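Local coordinates for WbbM protein (Klebsiella pneumoniae, PDB 6U4B) that is a bifunctional glycosyltransferase that acts as an O-antigen polymerase and forms a trimer, with magnesium bound in one of its catalytic modules, at residues A[228-231]-A[232-236]; A[251-254]-A[255-259]; A[92-95]-A[96-100]. All blocks are in the same frame, centred on the assembly; numbering follows the deposited sequence.

Interaction 1 (A[228-231]-A[232-236]); sequences EWLF and SILDN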
loop_
_atom_site.group_PDB
_atom_site.type_symbol
_atom_site.label_atom_id
_atom_site.label_comp_id
_atom_site.label_asym_id
_atom_site.label_seq_id
_atom_site.Cartn_x
_atom_site.Cartn_y
_atom_site.Cartn_z
ATOM N N GLU A 228 34.258 38.384 -7.781
ATOM C CA GLU A 228 33.244 39.144 -8.507
ATOM C C GLU A 228 33.606 39.270 -9.979
ATOM O O GLU A 228 32.734 39.186 -10.852
ATOM C CB GLU A 228 33.071 40.527 -7.876
ATOM C CG GLU A 228 32.460 40.515 -6.485
ATOM C CD GLU A 228 32.532 41.871 -5.808
ATOM O OE1 GLU A 228 33.282 42.743 -6.298
ATOM O OE2 GLU A 228 31.840 42.067 -4.786
ATOM N N TRP A 229 34.894 39.454 -10.271
ATOM C CA TRP A 229 35.342 39.596 -11.651
ATOM C C TRP A 229 35.239 38.273 -12.401
ATOM O O TRP A 229 34.684 38.218 -13.506
ATOM C CB TRP A 229 36.777 40.125 -11.664
ATOM C CG TRP A 229 37.403 40.257 -13.021
ATOM C CD1 TRP A 229 37.334 41.336 -13.856
ATOM C CD2 TRP A 229 38.222 39.288 -13.686
ATOM N NE1 TRP A 229 38.047 41.093 -15.005
ATOM C CE2 TRP A 229 38.604 39.842 -14.924
ATOM C CE3 TRP A 229 38.665 38.001 -13.357
ATOM C CZ2 TRP A 229 39.407 39.156 -15.835
ATOM C CZ3 TRP A 229 39.459 37.322 -14.262
ATOM C CH2 TRP A 229 39.823 37.900 -15.486
ATOM N N LEU A 230 35.757 37.192 -11.812
ATOM C CA LEU A 230 35.798 35.910 -12.511
ATOM C C LEU A 230 34.396 35.394 -12.815
ATOM O O LEU A 230 34.103 34.990 -13.946
ATOM C CB LEU A 230 36.572 34.883 -11.686
ATOM C CG LEU A 230 36.564 33.451 -12.229
ATOM C CD1 LEU A 230 37.359 33.354 -13.524
ATOM C CD2 LEU A 230 37.087 32.462 -11.193
ATOM N N PHE A 231 33.512 35.402 -11.817
ATOM C CA PHE A 231 32.207 34.784 -12.006
ATOM C C PHE A 231 31.243 35.660 -12.793
ATOM O O PHE A 231 30.286 35.131 -13.365
ATOM C CB PHE A 231 31.610 34.392 -10.653
ATOM C CG PHE A 231 32.244 33.168 -10.060
ATOM C CD1 PHE A 231 31.906 31.911 -10.525
ATOM C CD2 PHE A 231 33.200 33.275 -9.063
ATOM C CE1 PHE A 231 32.494 30.779 -9.998
ATOM C CE2 PHE A 231 33.795 32.145 -8.530
ATOM C CZ PHE A 231 33.442 30.895 -8.999
ATOM N N SER A 232 31.473 36.975 -12.852
ATOM C CA SER A 232 30.709 37.800 -13.784
ATOM C C SER A 232 31.010 37.403 -15.223
ATOM O O SER A 232 30.114 37.390 -16.076
ATOM C CB SER A 232 31.017 39.280 -13.562
ATOM O OG SER A 232 32.323 39.603 -14.011
ATOM N N ILE A 233 32.270 37.067 -15.506
ATOM C CA ILE A 233 32.641 36.599 -16.838
ATOM C C ILE A 233 32.076 35.209 -17.093
ATOM O O ILE A 233 31.550 34.925 -18.177
ATOM C CB ILE A 233 34.171 36.625 -16.995
ATOM C CG1 ILE A 233 34.682 38.068 -16.975
ATOM C CG2 ILE A 233 34.594 35.905 -18.270
ATOM C CD1 ILE A 233 36.139 38.192 -16.617
ATOM N N LEU A 234 32.176 34.320 -16.104
ATOM C CA LEU A 234 31.694 32.957 -16.294
ATOM C C LEU A 234 30.178 32.913 -16.456
ATOM O O LEU A 234 29.667 32.090 -17.223
ATOM C CB LEU A 234 32.149 32.071 -15.132
ATOM C CG LEU A 234 33.668 31.942 -14.950
ATOM C CD1 LEU A 234 34.012 30.957 -13.839
ATOM C CD2 LEU A 234 34.353 31.550 -16.258
ATOM N N ASP A 235 29.448 33.793 -15.763
ATOM C CA ASP A 235 28.006 33.883 -15.971
ATOM C C ASP A 235 27.683 34.189 -17.429
ATOM O O ASP A 235 26.840 33.526 -18.045
ATOM C CB ASP A 235 27.395 34.954 -15.065
ATOM C CG ASP A 235 27.380 34.553 -13.607
ATOM O OD1 ASP A 235 27.445 35.458 -12.748
ATOM O OD2 ASP A 235 27.323 33.338 -13.319
ATOM N N ASN A 236 28.346 35.198 -17.997
ATOM C CA ASN A 236 28.127 35.519 -19.401
ATOM C C ASN A 236 28.657 34.423 -20.314
ATOM O O ASN A 236 28.100 34.195 -21.394
ATOM C CB ASN A 236 28.778 36.859 -19.749
ATOM C CG ASN A 236 28.027 38.044 -19.170
ATOM O OD1 ASN A 236 27.510 37.980 -18.056
ATOM N ND2 ASN A 236 27.956 39.129 -19.932
#
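Ile233 sets its CD1 methyl over the face of the six-membered ring of Trp229, one turn earlier in the same helix. The methyl stands 3.5 Å from the ring centroid, 18° off the ring normal, a CH-pi contact whose shortest atom pair is Ile233 CD1 to Trp229 CE2 at 3.4 Å. The indole gets there because its CG lies anti to the backbone N (chi1 177°). Further round the helix, Leu234 CD1 touches two neighbours: it reaches Leu230 CG at 3.9 Å and Phe231 CD1 at 4.0 Å, meeting the phenyl ring at a slant. Ser232 OG gives its proton to the carbonyl O of Trp229 at 2.8 Å, approaching 35° out of the carbonyl plane; the same oxygen receives only a weak bond from Ile233 N. Behind these side chains the helical ladder is carried by Leu234 N to Leu230 O (3.0 Å) and Asp235 N to Phe231 O (2.9 Å). A second partner for Ser232 OG is the hydroxyl of Tyr194, which ties this turn to the chain just beyond helix 180-193. Trp229 also stacks on Tyr197, while Phe231 meets the aromatic rings of His85, Tyr86 and Trp89. Helix 220-240 thus runs between several partners, with Leu230 and Leu234 on Leu82 of helix 82-91, Ile233 on Val190 of helix 180-193, and Leu261 of helix 253-272 touching Trp229, Leu230, Ile233 and Leu234.

Interaction 2 (A[251-254]-A[255-259]); sequences KRVI and GHIAE
Val253 O takes the backbone N-H of Ile257 at 2.9 Å, the shortest hydrogen bond in this first turn of helix 253-272. Beside it, His256 N bonds to Arg252 O at 3.0 Å with an N-H...O angle of 166°; Arg252, at the N-cap, thus gives the first of these carbonyls, and Ala258 N to Ile254 O carries the ladder on. Arg252 O has another neighbour: the imidazole of His256 lies across it, with the oxygen 3.1 Å above the ring plane and displaced toward the rim. His256 CG sits beside its own backbone N (chi1 -64°), which turns the ring back along the helix over that carbonyl and up to the arginine. There His256 CE1 stands over the centre of one guanidinium face, 3.6 Å from Arg252 CZ. The two planes are 74° apart, so the ring presents an edge to the guanidinium and the groups are not stacked in parallel. Nearer the backbone, His256 NE2 comes within 3.5 Å of Arg252 CB. A bend at chi3 turns the guanidinium so that one face meets the edge of the imidazole at CE1. Val253 and Ile257 run side by side on a different face, touching through Val253 CG2 and Ile257 CD1 at 3.7 Å, and both pack on Tyr172 and Asp182. Ile254 faces Leu234 and Leu237 of helix 220-240 and also touches Phe543 of the second subunit. The chemistry therefore divides round the turn: apolar branches bind the helix to its neighbours, whereas on the partly exposed face the arginine alone would tend to disfavour a positive charge on His256, though the carboxylate of Glu259, at the edge of the ring, would act against that.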
loop_
_atom_site.group_PDB
_atom_site.type_symbol
_atom_site.label_atom_id
_atom_site.label_comp_id
_atom_site.label_asym_id
_atom_site.label_seq_id
_atom_site.Cartn_x
_atom_site.Cartn_y
_atom_site.Cartn_z
ATOM N N LYS A 251 34.156 18.553 -20.957
ATOM C CA LYS A 251 33.113 19.221 -20.186
ATOM C C LYS A 251 33.676 20.159 -19.124
ATOM O O LYS A 251 32.974 21.082 -18.697
ATOM C CB LYS A 251 32.199 18.186 -19.526
ATOM C CG LYS A 251 31.133 17.615 -20.447
ATOM C CD LYS A 251 30.783 16.184 -20.063
ATOM C CE LYS A 251 29.319 16.030 -19.715
ATOM N NZ LYS A 251 28.986 14.599 -19.474
ATOM N N ARG A 252 34.920 19.952 -18.693
ATOM C CA ARG A 252 35.591 20.841 -17.759
ATOM C C ARG A 252 36.032 22.166 -18.408
ATOM O O ARG A 252 36.943 22.815 -17.876
ATOM C CB ARG A 252 36.795 20.121 -17.143
ATOM C CG ARG A 252 36.452 18.782 -16.505
ATOM C CD ARG A 252 37.680 17.898 -16.392
ATOM N NE ARG A 252 38.645 18.419 -15.431
ATOM C CZ ARG A 252 39.959 18.266 -15.549
ATOM N NH1 ARG A 252 40.776 18.766 -14.630
ATOM N NH2 ARG A 252 40.454 17.622 -16.597
ATOM N N VAL A 253 35.388 22.566 -19.510
ATOM C CA VAL A 253 35.803 23.749 -20.257
ATOM C C VAL A 253 35.811 24.985 -19.369
ATOM O O VAL A 253 36.711 25.829 -19.466
ATOM C CB VAL A 253 34.889 23.939 -21.479
ATOM C CG1 VAL A 253 33.442 23.813 -21.072
ATOM C CG2 VAL A 253 35.136 25.301 -22.136
ATOM N N ILE A 254 34.824 25.101 -18.476
ATOM C CA ILE A 254 34.733 26.272 -17.608
ATOM C C ILE A 254 35.954 26.355 -16.702
ATOM O O ILE A 254 36.592 27.407 -16.582
ATOM C CB ILE A 254 33.431 26.233 -16.792
ATOM C CG1 ILE A 254 32.226 26.041 -17.715
ATOM C CG2 ILE A 254 33.276 27.510 -15.975
ATOM C CD1 ILE A 254 31.934 27.236 -18.597
ATOM N N GLY A 255 36.296 25.241 -16.049
ATOM C CA GLY A 255 37.463 25.234 -15.182
ATOM C C GLY A 255 38.751 25.498 -15.935
ATOM O O GLY A 255 39.629 26.216 -15.451
ATOM N N HIS A 256 38.882 24.920 -17.133
ATOM C CA HIS A 256 40.072 25.153 -17.944
ATOM C C HIS A 256 40.193 26.619 -18.337
ATOM O O HIS A 256 41.292 27.188 -18.313
ATOM C CB HIS A 256 40.039 24.264 -19.186
ATOM C CG HIS A 256 40.095 22.799 -18.882
ATOM N ND1 HIS A 256 40.841 22.283 -17.844
ATOM C CD2 HIS A 256 39.495 21.741 -19.478
ATOM C CE1 HIS A 256 40.703 20.969 -17.816
ATOM N NE2 HIS A 256 39.891 20.616 -18.797
ATOM N N ILE A 257 39.074 27.252 -18.693
ATOM C CA ILE A 257 39.108 28.653 -19.102
ATOM C C ILE A 257 39.471 29.544 -17.920
ATOM O O ILE A 257 40.227 30.514 -18.061
ATOM C CB ILE A 257 37.762 29.052 -19.737
ATOM C CG1 ILE A 257 37.645 28.445 -21.137
ATOM C CG2 ILE A 257 37.613 30.563 -19.793
ATOM C CD1 ILE A 257 36.340 28.759 -21.844
ATOM N N ALA A 258 38.959 29.217 -16.731
ATOM C CA ALA A 258 39.261 29.995 -15.535
ATOM C C ALA A 258 40.745 29.993 -15.198
ATOM O O ALA A 258 41.217 30.929 -14.541
ATOM C CB ALA A 258 38.459 29.463 -14.347
ATOM N N GLU A 259 41.487 28.960 -15.610
ATOM C CA GLU A 259 42.930 28.965 -15.387
ATOM C C GLU A 259 43.601 30.085 -16.172
ATOM O O GLU A 259 44.580 30.685 -15.707
ATOM C CB GLU A 259 43.529 27.616 -15.778
ATOM C CG GLU A 259 43.136 26.460 -14.885
ATOM C CD GLU A 259 43.837 25.175 -15.282
ATOM O OE1 GLU A 259 43.200 24.103 -15.219
ATOM O OE2 GLU A 259 45.021 25.243 -15.673
#

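Interaction 3 (A[92-95]-A[96-100]); sequences EELA and DYVGF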
loop_
_atom_site.group_PDB
_atom_site.type_symbol
_atom_site.label_atom_id
_atom_site.label_comp_id
_atom_site.label_asym_id
_atom_site.label_seq_id
_atom_site.Cartn_x
_atom_site.Cartn_y
_atom_site.Cartn_z
ATOM N N GLU A 92 31.086 31.711 3.234
ATOM C CA GLU A 92 32.056 31.663 4.318
ATOM C C GLU A 92 32.407 33.059 4.819
ATOM O O GLU A 92 32.460 34.024 4.051
ATOM C CB GLU A 92 33.332 30.951 3.866
ATOM C CG GLU A 92 33.285 29.440 3.979
ATOM C CD GLU A 92 33.339 28.964 5.417
ATOM O OE1 GLU A 92 32.279 28.932 6.081
ATOM O OE2 GLU A 92 34.449 28.634 5.888
ATOM N N GLU A 93 32.647 33.154 6.126
ATOM C CA GLU A 93 33.244 34.351 6.709
ATOM C C GLU A 93 34.735 34.327 6.402
ATOM O O GLU A 93 35.477 33.494 6.933
ATOM C CB GLU A 93 32.982 34.424 8.210
ATOM C CG GLU A 93 31.763 35.259 8.574
ATOM C CD GLU A 93 31.796 35.755 10.005
ATOM O OE1 GLU A 93 32.064 34.940 10.913
ATOM O OE2 GLU A 93 31.559 36.963 10.223
ATOM N N LEU A 94 35.175 35.242 5.544
ATOM C CA LEU A 94 36.504 35.169 4.958
ATOM C C LEU A 94 37.564 35.636 5.946
ATOM O O LEU A 94 37.446 36.714 6.538
ATOM C CB LEU A 94 36.558 36.014 3.688
ATOM C CG LEU A 94 35.340 35.846 2.779
ATOM C CD1 LEU A 94 35.359 36.877 1.673
ATOM C CD2 LEU A 94 35.281 34.439 2.201
ATOM N N ALA A 95 38.603 34.824 6.113
ATOM C CA ALA A 95 39.761 35.224 6.894
ATOM C C ALA A 95 40.548 36.294 6.137
ATOM O O ALA A 95 40.220 36.665 5.008
ATOM C CB ALA A 95 40.636 34.011 7.203
ATOM N N ASP A 96 41.609 36.795 6.775
ATOM C CA ASP A 96 42.456 37.790 6.125
ATOM C C ASP A 96 43.097 37.238 4.859
ATOM O O ASP A 96 43.386 37.997 3.927
ATOM C CB ASP A 96 43.531 38.284 7.094
ATOM C CG ASP A 96 42.947 38.966 8.315
ATOM O OD1 ASP A 96 41.904 39.639 8.182
ATOM O OD2 ASP A 96 43.528 38.827 9.411
ATOM N N TYR A 97 43.323 35.926 4.805
ATOM C CA TYR A 97 43.846 35.259 3.621
ATOM C C TYR A 97 42.975 34.052 3.315
ATOM O O TYR A 97 42.665 33.267 4.215
ATOM C CB TYR A 97 45.304 34.830 3.821
ATOM C CG TYR A 97 46.294 35.969 3.739
ATOM C CD1 TYR A 97 47.031 36.190 2.584
ATOM C CD2 TYR A 97 46.485 36.827 4.813
ATOM C CE1 TYR A 97 47.938 37.233 2.501
ATOM C CE2 TYR A 97 47.389 37.874 4.740
ATOM C CZ TYR A 97 48.111 38.072 3.582
ATOM O OH TYR A 97 49.011 39.111 3.502
ATOM N N VAL A 98 42.581 33.909 2.051
ATOM C CA VAL A 98 41.732 32.812 1.598
ATOM C C VAL A 98 42.496 32.025 0.544
ATOM O O VAL A 98 43.059 32.610 -0.388
ATOM C CB VAL A 98 40.391 33.326 1.040
ATOM C CG1 VAL A 98 39.545 32.173 0.523
ATOM C CG2 VAL A 98 39.634 34.105 2.107
ATOM N N GLY A 99 42.507 30.696 0.688
ATOM C CA GLY A 99 43.304 29.855 -0.179
ATOM C C GLY A 99 42.579 28.577 -0.553
ATOM O O GLY A 99 41.577 28.198 0.056
ATOM N N PHE A 100 43.114 27.919 -1.579
ATOM C CA PHE A 100 42.551 26.680 -2.095
ATOM C C PHE A 100 43.675 25.769 -2.558
ATOM O O PHE A 100 44.595 26.211 -3.252
ATOM C CB PHE A 100 41.582 26.936 -3.259
ATOM C CG PHE A 100 40.441 27.841 -2.906
ATOM C CD1 PHE A 100 40.547 29.207 -3.086
ATOM C CD2 PHE A 100 39.263 27.325 -2.393
ATOM C CE1 PHE A 100 39.498 30.045 -2.760
ATOM C CE2 PHE A 100 38.210 28.155 -2.066
ATOM C CZ PHE A 100 38.327 29.518 -2.249
#
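Leu94 and Val98 meet where the loop after helix 82-91 turns into strand 97-102. Starting from Val98 CB, which points toward the loop, the two methyls part. CG2 lies anti to the carbonyl carbon and beside the backbone N, a placement that brings it 4.0 Å from Leu94 CB and 3.9 Å from the carbonyl O of Ala95. CG1 takes the position anti to the backbone N (chi1 178°) and comes near neither of these two residues. The Val98 side chain as a whole packs on Val88 of helix 82-91 and Phe223 of helix 220-240, and Leu94 touches the same two helices. At the bend itself, the Ala95 methyl lies 3.7 Å from Tyr97 O. Tyr97 turns away from the loop, its OH hydrogen-bonded to Ile150 O, while its backbone pairs with Ser28 and Lys30. Asp96 holds its backbone bond to Lys220, and its OD2 makes a weak bond to Ser28 N. Between the two segments the contact is thus purely van der Waals, methyls against a methylene and two carbonyl oxygens, and the polar groups that fix the strand entry look outward to neighbouring strands and loops and the start of helix 220-240.

Interactions 1 and 2 belong to successive helices, 220-240 and 253-272, that pack on one another: Leu234 CD1 reaches Ile254 CG2 and Leu230 CD1 reaches Ala258 CB, each at 4.1 Å. Interaction 3 touches neither, its centre about 19 Å from that of interaction 1, yet it leans on helices 82-91 and 220-240, which interaction 1 shares. The mid-helix contact is buried and rich in aromatic rings; the helix start at 251-259 is partly buried, joining an apolar face to an arginine set against an imidazole edge, near a subunit boundary. The strand entry at 92-100 is buried too, but its segments meet through aliphatic groups without the ladder of backbone bonds found in both helices.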